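Local coordinates for protein putative hydrolase (Shewanella frigidimarina, PDB 3LHO) that probably acts as an iron(II)-dependent dioxygenase that converts 2-oxoadipate to 2-hydroxyglutarate, and carries nickel at its metal site in this crystal, at residues Q15-M20 against N164-S169; N39-L44 against F233-R238; K93-E98 against T249-A254. One frame throughout, in Å; residues are numbered along the deposited sequence.

Contact 1 (Q15-M20 against N164-S169); sequences QDYIKM and NHFTVS. With NI (nickel (II) ion), chain B.
Tyr17 reaches out of the helix and lays one face of its ring on Phe166, whose CD1 sits over the rim of that face, 3.4 Å from Tyr17 CD2. The two side chains run past each other in opposite directions, with Phe166 CE1 near Tyr17 CB and Phe166 CB near Tyr17 CE2; they form an oblique pair, planes at 40°. With CG anti to the backbone N (chi1 172°), the Tyr17 ring extends to the strand backbone, where CE1 packs 3.5 Å from His165 CA. The buried hydroxyl is held by two backbone groups: Phe166 N gives Tyr17 OH a straight but weak bond of 3.3 Å, and the stronger partner is the carbonyl of Phe233. A leucine in place of Tyr17 would probably leave that carbonyl and the Phe166 amide without their shared hydroxyl and open a gap beside the Phe166 ring. Elsewhere the contact is looser. His165 points away from the helix, though its CB still comes within 4.0 Å of Tyr17 OH; its ring lies at the metal site, where three waters also bind. The nickel is 2.1 Å from His165 NE2. On the other side of the ring, His165 ND1 donates to a lone pair of Asn164 OD1 at 2.8 Å, in the imidazole plane, fixing the ring's rotation. Trp14 meets the Phe166 ring edge-to-face, and Ala24 of helix 22-32 touches Tyr17. Helix 6-20 thus packs on strand 165-169, which runs between strands 39-47 and 235-239 of the mixed sheet.

Contact 2 (N39-L44 against F233-R238); sequences NDHIAL and FYEFAR. With NI (nickel (II) ion), chain B.
His41 and Glu235 converge on one nickel ion from two different strands, the ring binding through NE2 at 2.1 Å and the carboxylate through OE1 at 2.2 Å. Their side chains cross obliquely, with ring and carboxylate planes 58° apart. Glu235 OE1 lies at the edge of the imidazole, 3.0 Å from His41 NE2, but this is the spacing of two ligands on one metal and not a hydrogen bond. Glu235 gets there as an extended arm, CG anti to the backbone N (chi1 -167°), whose carboxylate binds by one oxygen: OE2 stays off the metal and accepts a 2.6 Å bond from water 1, itself a nickel ligand. The hydroxyl of Thr167 also bonds OE1, so each carboxylate oxygen has a partner that limits its turning. The far side of the His41 ring is held too. His41 ND1 donates to Asp40 OD2 at 2.6 Å, nearly straight at 171°, in the ring plane and onto the anti lone pair of that oxygen. Asp40 is in turn tied through OD1 to Arg239, while its OD2 rests 4.0 Å from Ala237 CB, a loose van der Waals contact between the two segments. Further along, water 4 bridges Asn39 ND2 and Tyr234 OH, 2.6 Å from the latter. A classic beta bulge at Asp40 and His41, opposite Thr167, sets the two side by side. With His165, the two protein ligands cover one face of the metal and three waters the opposite one: a facial triad of two histidines and one carboxylate, consistent with an iron(II) dioxygenase of the glyoxalase clan, with nickel in place of iron.

Contact 3 (K93-E98 against T249-A254); sequences KVFISE and TGFVAA
Phe95 and Phe251 make the aromatic part of this contact: Phe95 CD1 stands over one face of the Phe251 ring, toward its rim, 3.6 Å from Phe251 CD1. The two side chains point opposite ways as they pass, Phe95 CE1 reaching 3.9 Å from Phe251 CB. With planes at 41°, they are an oblique pair. CG of Phe95 is anti to its backbone nitrogen (chi1 -174°), which carries the ring off the strand toward the loop. The aliphatic part belongs to Lys93. Its chain lies aslant Phe251, with Lys93 CD 3.9 Å from Phe251 CZ, then passes Thr249 at about a right angle, where Lys93 CE meets Thr249 CG2 at 4.2 Å. The charged partners lie outside the two segments: the bend of Lys93 at chi4 (74°) turns NZ to Asp40, in a salt bridge to a carboxylate shared with Arg239. Arg239 also makes a cation-pi contact with Phe251, and His41, a metal ligand, meets the same ring edge-to-face. The carbonyl oxygen of Thr249 is buried here without a partner in the model. Between strand and loop themselves there are thus van der Waals contacts and ring packing but no directional polar bond. The chemistry implies that the direct contact is apolar packing, while Arg239, which also bonds Gly250 O, and Asp40 add polar ties from outside; Phe251, whose nearest side-chain atom is about 5 Å from the nickel, probably gives the metal site an apolar flank.

In the fold
The first segments of contacts 1, 2 and 3 follow one another along the chain, and their partners follow later in the same order, so every pair of contacts crosses. All three reach one mixed sheet, in which strands 93-99, 39-47, 165-169 and 235-239 lie side by side. The centres of contacts 1 and 2 are about 8 Å apart, those of 2 and 3 about 10 Å, and those of 1 and 3 about 16 Å, with contact 2 between the others. Contacts 1 and 2 share the nickel and its waters; contact 3 adds the loop after strand 235-239, closing distant parts of the chain round one metal site.

Contact 1 (Q15-M20 against N164-S169)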
loop_
_atom_site.group_PDB
_atom_site.type_symbol
_atom_site.label_atom_id
_atom_site.label_comp_id
_atom_site.label_asym_id
_atom_site.label_seq_id
_atom_site.Cartn_x
_atom_site.Cartn_y
_atom_site.Cartn_z
ATOM N N GLN A 15 -3.896 12.535 0.772
ATOM C CA GLN A 15 -4.985 13.257 0.054
ATOM C C GLN A 15 -5.442 12.495 -1.201
ATOM O O GLN A 15 -6.640 12.405 -1.493
ATOM C CB GLN A 15 -4.616 14.709 -0.320
ATOM C CG GLN A 15 -4.670 15.704 0.886
ATOM C CD GLN A 15 -5.999 15.629 1.707
ATOM O OE1 GLN A 15 -7.091 15.459 1.143
ATOM N NE2 GLN A 15 -5.894 15.760 3.031
ATOM N N ASP A 16 -4.477 11.926 -1.909
ATOM C CA ASP A 16 -4.754 11.115 -3.073
ATOM C C ASP A 16 -5.434 9.796 -2.737
ATOM O O ASP A 16 -6.409 9.416 -3.396
ATOM C CB ASP A 16 -3.501 10.881 -3.899
ATOM C CG ASP A 16 -3.777 9.982 -5.048
ATOM O OD1 ASP A 16 -4.378 10.422 -6.012
ATOM O OD2 ASP A 16 -3.500 8.771 -4.964
ATOM N N TYR A 17 -4.910 9.114 -1.720
ATOM C CA TYR A 17 -5.454 7.856 -1.235
ATOM C C TYR A 17 -6.909 7.895 -0.784
ATOM O O TYR A 17 -7.672 6.960 -1.089
ATOM C CB TYR A 17 -4.579 7.411 -0.066
ATOM C CG TYR A 17 -5.027 6.195 0.758
ATOM C CD1 TYR A 17 -4.965 4.907 0.222
ATOM C CD2 TYR A 17 -5.392 6.348 2.086
ATOM C CE1 TYR A 17 -5.308 3.778 0.978
ATOM C CE2 TYR A 17 -5.738 5.231 2.882
ATOM C CZ TYR A 17 -5.709 3.958 2.325
ATOM O OH TYR A 17 -6.005 2.879 3.122
ATOM N N ILE A 18 -7.283 8.941 -0.042
ATOM C CA ILE A 18 -8.659 9.051 0.470
ATOM C C ILE A 18 -9.685 9.299 -0.641
ATOM O O ILE A 18 -10.855 8.996 -0.465
ATOM C CB ILE A 18 -8.845 10.105 1.633
ATOM C CG1 ILE A 18 -8.526 11.534 1.180
ATOM C CG2 ILE A 18 -8.047 9.713 2.881
ATOM C CD1 ILE A 18 -8.850 12.614 2.271
ATOM N N LYS A 19 -9.250 9.806 -1.793
ATOM C CA LYS A 19 -10.110 9.892 -2.941
ATOM C C LYS A 19 -10.576 8.523 -3.394
ATOM O O LYS A 19 -11.705 8.395 -3.829
ATOM C CB LYS A 19 -9.442 10.620 -4.112
ATOM C CG LYS A 19 -9.087 12.053 -3.833
ATOM C CD LYS A 19 -8.299 12.636 -5.018
ATOM C CE LYS A 19 -7.820 14.031 -4.735
ATOM N NZ LYS A 19 -6.983 14.494 -5.879
HETATM N N MSE A 20 -9.698 7.518 -3.326
HETATM C CA MSE A 20 -10.033 6.143 -3.641
HETATM C C MSE A 20 -10.692 5.480 -2.451
HETATM O O MSE A 20 -11.446 4.536 -2.644
HETATM C CB MSE A 20 -8.775 5.299 -3.909
HETATM C CG MSE A 20 -8.144 5.555 -5.233
HETATM SE SE MSE A 20 -6.676 4.400 -5.429
HETATM C CE MSE A 20 -5.465 5.185 -4.149
ATOM N N ASN A 164 -1.298 1.885 -2.042
ATOM C CA ASN A 164 -2.191 0.750 -1.969
ATOM C C ASN A 164 -2.933 0.730 -0.643
ATOM O O ASN A 164 -4.120 0.425 -0.611
ATOM C CB ASN A 164 -1.441 -0.569 -2.151
ATOM C CG ASN A 164 -2.362 -1.817 -2.001
ATOM O OD1 ASN A 164 -2.419 -2.418 -0.939
ATOM N ND2 ASN A 164 -3.089 -2.180 -3.064
ATOM N N HIS A 165 -2.230 1.057 0.443
ATOM C CA HIS A 165 -2.905 1.291 1.748
ATOM C C HIS A 165 -2.043 2.067 2.718
ATOM O O HIS A 165 -0.812 2.103 2.584
ATOM C CB HIS A 165 -3.406 -0.025 2.393
ATOM C CG HIS A 165 -2.339 -1.030 2.690
ATOM N ND1 HIS A 165 -1.946 -2.001 1.793
ATOM C CD2 HIS A 165 -1.663 -1.291 3.838
ATOM C CE1 HIS A 165 -1.031 -2.771 2.344
ATOM N NE2 HIS A 165 -0.824 -2.354 3.590
ATOM N N PHE A 166 -2.720 2.739 3.653
ATOM C CA PHE A 166 -2.138 3.177 4.919
ATOM C C PHE A 166 -2.551 2.215 6.014
ATOM O O PHE A 166 -3.656 1.663 5.961
ATOM C CB PHE A 166 -2.666 4.530 5.282
ATOM C CG PHE A 166 -2.003 5.618 4.548
ATOM C CD1 PHE A 166 -2.205 5.765 3.184
ATOM C CD2 PHE A 166 -1.184 6.527 5.224
ATOM C CE1 PHE A 166 -1.591 6.811 2.491
ATOM C CE2 PHE A 166 -0.605 7.600 4.526
ATOM C CZ PHE A 166 -0.763 7.689 3.168
ATOM N N THR A 167 -1.673 2.055 7.006
ATOM C CA THR A 167 -1.922 1.220 8.160
ATOM C C THR A 167 -1.716 1.969 9.472
ATOM O O THR A 167 -0.612 2.467 9.733
ATOM C CB THR A 167 -1.008 -0.006 8.153
ATOM O OG1 THR A 167 -1.212 -0.740 6.937
ATOM C CG2 THR A 167 -1.338 -0.895 9.387
ATOM N N VAL A 168 -2.782 2.052 10.272
ATOM C CA VAL A 168 -2.761 2.656 11.589
ATOM C C VAL A 168 -1.959 1.860 12.580
ATOM O O VAL A 168 -2.051 0.630 12.607
ATOM C CB VAL A 168 -4.201 2.868 12.109
ATOM C CG1 VAL A 168 -4.195 3.430 13.527
ATOM C CG2 VAL A 168 -4.952 3.826 11.128
ATOM N N SER A 169 -1.142 2.552 13.381
ATOM C CA SER A 169 -0.400 1.915 14.419
ATOM C C SER A 169 -1.299 1.842 15.644
ATOM O O SER A 169 -1.576 2.882 16.289
ATOM C CB SER A 169 0.854 2.724 14.784
ATOM O OG SER A 169 1.458 2.171 15.941
HETATM NI NI NI B . 0.145 -3.570 5.038
HETATM O O HOH W 1 -0.801 -5.630 4.201
HETATM O O HOH W 2 0.994 -5.142 6.017
HETATM O O HOH W 3 1.861 -4.395 3.758
#

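Contact 2 (N39-L44 against F233-R238)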
loop_
_atom_site.group_PDB
_atom_site.type_symbol
_atom_site.label_atom_id
_atom_site.label_comp_id
_atom_site.label_asym_id
_atom_site.label_seq_id
_atom_site.Cartn_x
_atom_site.Cartn_y
_atom_site.Cartn_z
ATOM N N ASN A 39 0.759 6.390 11.756
ATOM C CA ASN A 39 0.690 5.213 10.888
ATOM C C ASN A 39 1.849 4.222 11.107
ATOM O O ASN A 39 2.997 4.624 11.296
ATOM C CB ASN A 39 0.644 5.677 9.433
ATOM C CG ASN A 39 -0.604 6.481 9.116
ATOM O OD1 ASN A 39 -0.529 7.644 8.643
ATOM N ND2 ASN A 39 -1.751 5.901 9.395
ATOM N N ASP A 40 1.545 2.937 11.117
ATOM C CA ASP A 40 2.577 1.894 11.144
ATOM C C ASP A 40 3.361 1.851 9.826
ATOM O O ASP A 40 4.598 1.742 9.816
ATOM C CB ASP A 40 1.927 0.504 11.339
ATOM C CG ASP A 40 2.957 -0.606 11.411
ATOM O OD1 ASP A 40 3.710 -0.620 12.394
ATOM O OD2 ASP A 40 3.105 -1.422 10.466
ATOM N N HIS A 41 2.614 1.921 8.720
ATOM C CA HIS A 41 3.201 1.848 7.385
ATOM C C HIS A 41 2.277 2.317 6.306
ATOM O O HIS A 41 1.060 2.498 6.553
ATOM C CB HIS A 41 3.750 0.418 7.060
ATOM C CG HIS A 41 2.717 -0.664 6.892
ATOM N ND1 HIS A 41 2.282 -1.449 7.948
ATOM C CD2 HIS A 41 2.123 -1.173 5.773
ATOM C CE1 HIS A 41 1.436 -2.356 7.493
ATOM N NE2 HIS A 41 1.339 -2.220 6.179
ATOM N N ILE A 42 2.888 2.590 5.141
ATOM C CA ILE A 42 2.236 2.637 3.837
ATOM C C ILE A 42 2.815 1.520 2.947
ATOM O O ILE A 42 3.895 0.930 3.229
ATOM C CB ILE A 42 2.319 4.065 3.146
ATOM C CG1 ILE A 42 3.773 4.447 2.848
ATOM C CG2 ILE A 42 1.664 5.141 4.026
ATOM C CD1 ILE A 42 4.082 4.773 1.476
ATOM N N ALA A 43 2.044 1.152 1.927
ATOM C CA ALA A 43 2.456 0.106 0.981
ATOM C C ALA A 43 2.325 0.645 -0.426
ATOM O O ALA A 43 1.253 1.198 -0.773
ATOM C CB ALA A 43 1.577 -1.149 1.136
ATOM N N LEU A 44 3.376 0.479 -1.227
ATOM C CA LEU A 44 3.385 0.847 -2.643
ATOM C C LEU A 44 3.745 -0.359 -3.493
ATOM O O LEU A 44 4.377 -1.295 -2.990
ATOM C CB LEU A 44 4.388 1.988 -2.881
ATOM C CG LEU A 44 4.271 3.250 -2.056
ATOM C CD1 LEU A 44 5.513 4.158 -2.346
ATOM C CD2 LEU A 44 2.976 4.044 -2.369
ATOM N N PHE A 233 -8.325 -0.942 0.797
ATOM C CA PHE A 233 -8.687 -0.986 2.192
ATOM C C PHE A 233 -7.774 -0.063 3.044
ATOM O O PHE A 233 -6.749 0.424 2.566
ATOM C CB PHE A 233 -8.609 -2.425 2.734
ATOM C CG PHE A 233 -7.295 -3.113 2.508
ATOM C CD1 PHE A 233 -6.176 -2.773 3.268
ATOM C CD2 PHE A 233 -7.171 -4.114 1.559
ATOM C CE1 PHE A 233 -4.942 -3.401 3.065
ATOM C CE2 PHE A 233 -5.966 -4.763 1.356
ATOM C CZ PHE A 233 -4.837 -4.399 2.122
ATOM N N TYR A 234 -8.220 0.167 4.287
ATOM C CA TYR A 234 -7.466 0.803 5.369
ATOM C C TYR A 234 -7.161 -0.320 6.367
ATOM O O TYR A 234 -8.041 -1.101 6.711
ATOM C CB TYR A 234 -8.375 1.835 6.007
ATOM C CG TYR A 234 -7.799 2.945 6.868
ATOM C CD1 TYR A 234 -6.547 3.534 6.609
ATOM C CD2 TYR A 234 -8.565 3.475 7.914
ATOM C CE1 TYR A 234 -6.067 4.589 7.413
ATOM C CE2 TYR A 234 -8.100 4.532 8.687
ATOM C CZ TYR A 234 -6.863 5.100 8.416
ATOM O OH TYR A 234 -6.423 6.143 9.199
ATOM N N GLU A 235 -5.922 -0.371 6.824
ATOM C CA GLU A 235 -5.386 -1.456 7.629
ATOM C C GLU A 235 -4.989 -0.964 9.038
ATOM O O GLU A 235 -4.827 0.236 9.252
ATOM C CB GLU A 235 -4.178 -2.016 6.912
ATOM C CG GLU A 235 -3.642 -3.364 7.416
ATOM C CD GLU A 235 -2.562 -3.926 6.471
ATOM O OE1 GLU A 235 -1.412 -3.424 6.530
ATOM O OE2 GLU A 235 -2.854 -4.854 5.666
ATOM N N PHE A 236 -4.868 -1.915 9.973
ATOM C CA PHE A 236 -4.569 -1.663 11.400
ATOM C C PHE A 236 -3.563 -2.698 11.821
ATOM O O PHE A 236 -3.711 -3.859 11.506
ATOM C CB PHE A 236 -5.868 -1.728 12.228
ATOM C CG PHE A 236 -6.975 -0.904 11.621
ATOM C CD1 PHE A 236 -7.112 0.428 11.940
ATOM C CD2 PHE A 236 -7.819 -1.440 10.657
ATOM C CE1 PHE A 236 -8.080 1.206 11.309
ATOM C CE2 PHE A 236 -8.798 -0.653 10.036
ATOM C CZ PHE A 236 -8.910 0.658 10.355
ATOM N N ALA A 237 -2.500 -2.288 12.506
ATOM C CA ALA A 237 -1.469 -3.240 12.918
ATOM C C ALA A 237 -1.032 -2.985 14.359
ATOM O O ALA A 237 -0.783 -1.841 14.755
ATOM C CB ALA A 237 -0.228 -3.143 11.971
ATOM N N ARG A 238 -0.945 -4.066 15.134
ATOM C CA ARG A 238 -0.285 -4.050 16.407
ATOM C C ARG A 238 0.997 -4.870 16.313
ATOM O O ARG A 238 0.946 -6.030 15.963
ATOM C CB ARG A 238 -1.180 -4.628 17.500
ATOM C CG ARG A 238 -0.529 -4.595 18.886
ATOM C CD ARG A 238 -1.501 -4.872 20.018
ATOM N NE ARG A 238 -0.783 -5.073 21.287
ATOM C CZ ARG A 238 -1.327 -5.530 22.415
ATOM N NH1 ARG A 238 -2.607 -5.856 22.487
ATOM N NH2 ARG A 238 -0.576 -5.654 23.493
HETATM NI NI NI B . 0.145 -3.570 5.038
HETATM O O HOH W 4 -4.050 7.063 8.755
HETATM O O HOH W 1 -0.801 -5.630 4.201
HETATM O O HOH W 2 0.994 -5.142 6.017
HETATM O O HOH W 3 1.861 -4.395 3.758
#

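Contact 3 (K93-E98 against T249-A254)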
loop_
_atom_site.group_PDB
_atom_site.type_symbol
_atom_site.label_atom_id
_atom_site.label_comp_id
_atom_site.label_asym_id
_atom_site.label_seq_id
_atom_site.Cartn_x
_atom_site.Cartn_y
_atom_site.Cartn_z
ATOM N N LYS A 93 6.691 3.368 8.530
ATOM C CA LYS A 93 7.501 2.554 7.701
ATOM C C LYS A 93 6.938 2.568 6.289
ATOM O O LYS A 93 5.754 2.718 6.095
ATOM C CB LYS A 93 7.533 1.077 8.190
ATOM C CG LYS A 93 8.043 0.902 9.603
ATOM C CD LYS A 93 7.980 -0.578 9.964
ATOM C CE LYS A 93 7.998 -0.802 11.436
ATOM N NZ LYS A 93 6.669 -0.426 11.996
ATOM N N VAL A 94 7.811 2.343 5.321
ATOM C CA VAL A 94 7.479 2.322 3.920
ATOM C C VAL A 94 7.806 0.943 3.336
ATOM O O VAL A 94 8.939 0.485 3.334
ATOM C CB VAL A 94 8.194 3.469 3.156
ATOM C CG1 VAL A 94 7.948 3.319 1.628
ATOM C CG2 VAL A 94 7.733 4.818 3.720
ATOM N N PHE A 95 6.759 0.271 2.906
ATOM C CA PHE A 95 6.855 -1.043 2.340
ATOM C C PHE A 95 6.650 -0.907 0.823
ATOM O O PHE A 95 5.604 -0.368 0.377
ATOM C CB PHE A 95 5.761 -1.907 2.927
ATOM C CG PHE A 95 5.847 -3.340 2.517
ATOM C CD1 PHE A 95 6.724 -4.220 3.148
ATOM C CD2 PHE A 95 5.030 -3.808 1.467
ATOM C CE1 PHE A 95 6.807 -5.581 2.746
ATOM C CE2 PHE A 95 5.083 -5.130 1.055
ATOM C CZ PHE A 95 5.984 -6.040 1.703
ATOM N N ILE A 96 7.642 -1.363 0.054
ATOM C CA ILE A 96 7.603 -1.250 -1.419
ATOM C C ILE A 96 7.853 -2.618 -2.012
ATOM O O ILE A 96 8.853 -3.293 -1.721
ATOM C CB ILE A 96 8.558 -0.185 -2.012
ATOM C CG1 ILE A 96 8.487 1.159 -1.292
ATOM C CG2 ILE A 96 8.291 -0.039 -3.550
ATOM C CD1 ILE A 96 9.539 2.217 -1.842
ATOM N N SER A 97 6.888 -3.094 -2.806
ATOM C CA SER A 97 7.066 -4.386 -3.469
ATOM C C SER A 97 7.085 -4.200 -4.994
ATOM O O SER A 97 6.717 -3.128 -5.509
ATOM C CB SER A 97 5.976 -5.358 -3.039
ATOM O OG SER A 97 4.684 -4.966 -3.494
ATOM N N GLU A 98 7.610 -5.190 -5.703
ATOM C CA GLU A 98 7.573 -5.186 -7.163
ATOM C C GLU A 98 7.272 -6.588 -7.662
ATOM O O GLU A 98 7.836 -7.531 -7.174
ATOM C CB GLU A 98 8.876 -4.690 -7.811
ATOM C CG GLU A 98 10.069 -5.532 -7.613
ATOM C CD GLU A 98 11.329 -4.946 -8.249
ATOM O OE1 GLU A 98 11.371 -3.781 -8.757
ATOM O OE2 GLU A 98 12.310 -5.648 -8.185
ATOM N N THR A 249 9.576 -5.825 13.130
ATOM C CA THR A 249 9.356 -4.873 12.019
ATOM C C THR A 249 8.879 -5.512 10.716
ATOM O O THR A 249 8.768 -4.830 9.707
ATOM C CB THR A 249 10.647 -4.092 11.726
ATOM O OG1 THR A 249 11.694 -5.020 11.477
ATOM C CG2 THR A 249 11.043 -3.231 12.933
ATOM N N GLY A 250 8.592 -6.809 10.721
ATOM C CA GLY A 250 8.198 -7.523 9.501
ATOM C C GLY A 250 6.740 -7.317 9.117
ATOM O O GLY A 250 5.968 -6.639 9.828
ATOM N N PHE A 251 6.346 -7.905 7.992
ATOM C CA PHE A 251 5.051 -7.569 7.389
ATOM C C PHE A 251 4.095 -8.741 7.181
ATOM O O PHE A 251 2.931 -8.532 6.753
ATOM C CB PHE A 251 5.274 -6.753 6.104
ATOM C CG PHE A 251 5.728 -5.366 6.389
ATOM C CD1 PHE A 251 7.068 -5.099 6.580
ATOM C CD2 PHE A 251 4.809 -4.346 6.562
ATOM C CE1 PHE A 251 7.479 -3.859 6.900
ATOM C CE2 PHE A 251 5.223 -3.087 6.878
ATOM C CZ PHE A 251 6.553 -2.837 7.057
ATOM N N VAL A 252 4.572 -9.947 7.497
ATOM C CA VAL A 252 3.724 -11.129 7.605
ATOM C C VAL A 252 4.003 -11.680 8.986
ATOM O O VAL A 252 4.914 -11.174 9.677
ATOM C CB VAL A 252 4.082 -12.203 6.545
ATOM N N ALA A 253 3.236 -12.698 9.385
ATOM C CA ALA A 253 3.442 -13.389 10.676
ATOM C C ALA A 253 4.910 -13.780 10.863
ATOM O O ALA A 253 5.457 -14.439 9.989
ATOM C CB ALA A 253 2.560 -14.651 10.751
ATOM N N ALA A 254 5.542 -13.391 11.980
ATOM C CA ALA A 254 6.956 -13.757 12.255
ATOM C C ALA A 254 7.169 -15.258 12.277
ATOM O O ALA A 254 8.300 -15.718 12.103
ATOM C CB ALA A 254 7.448 -13.150 13.566
#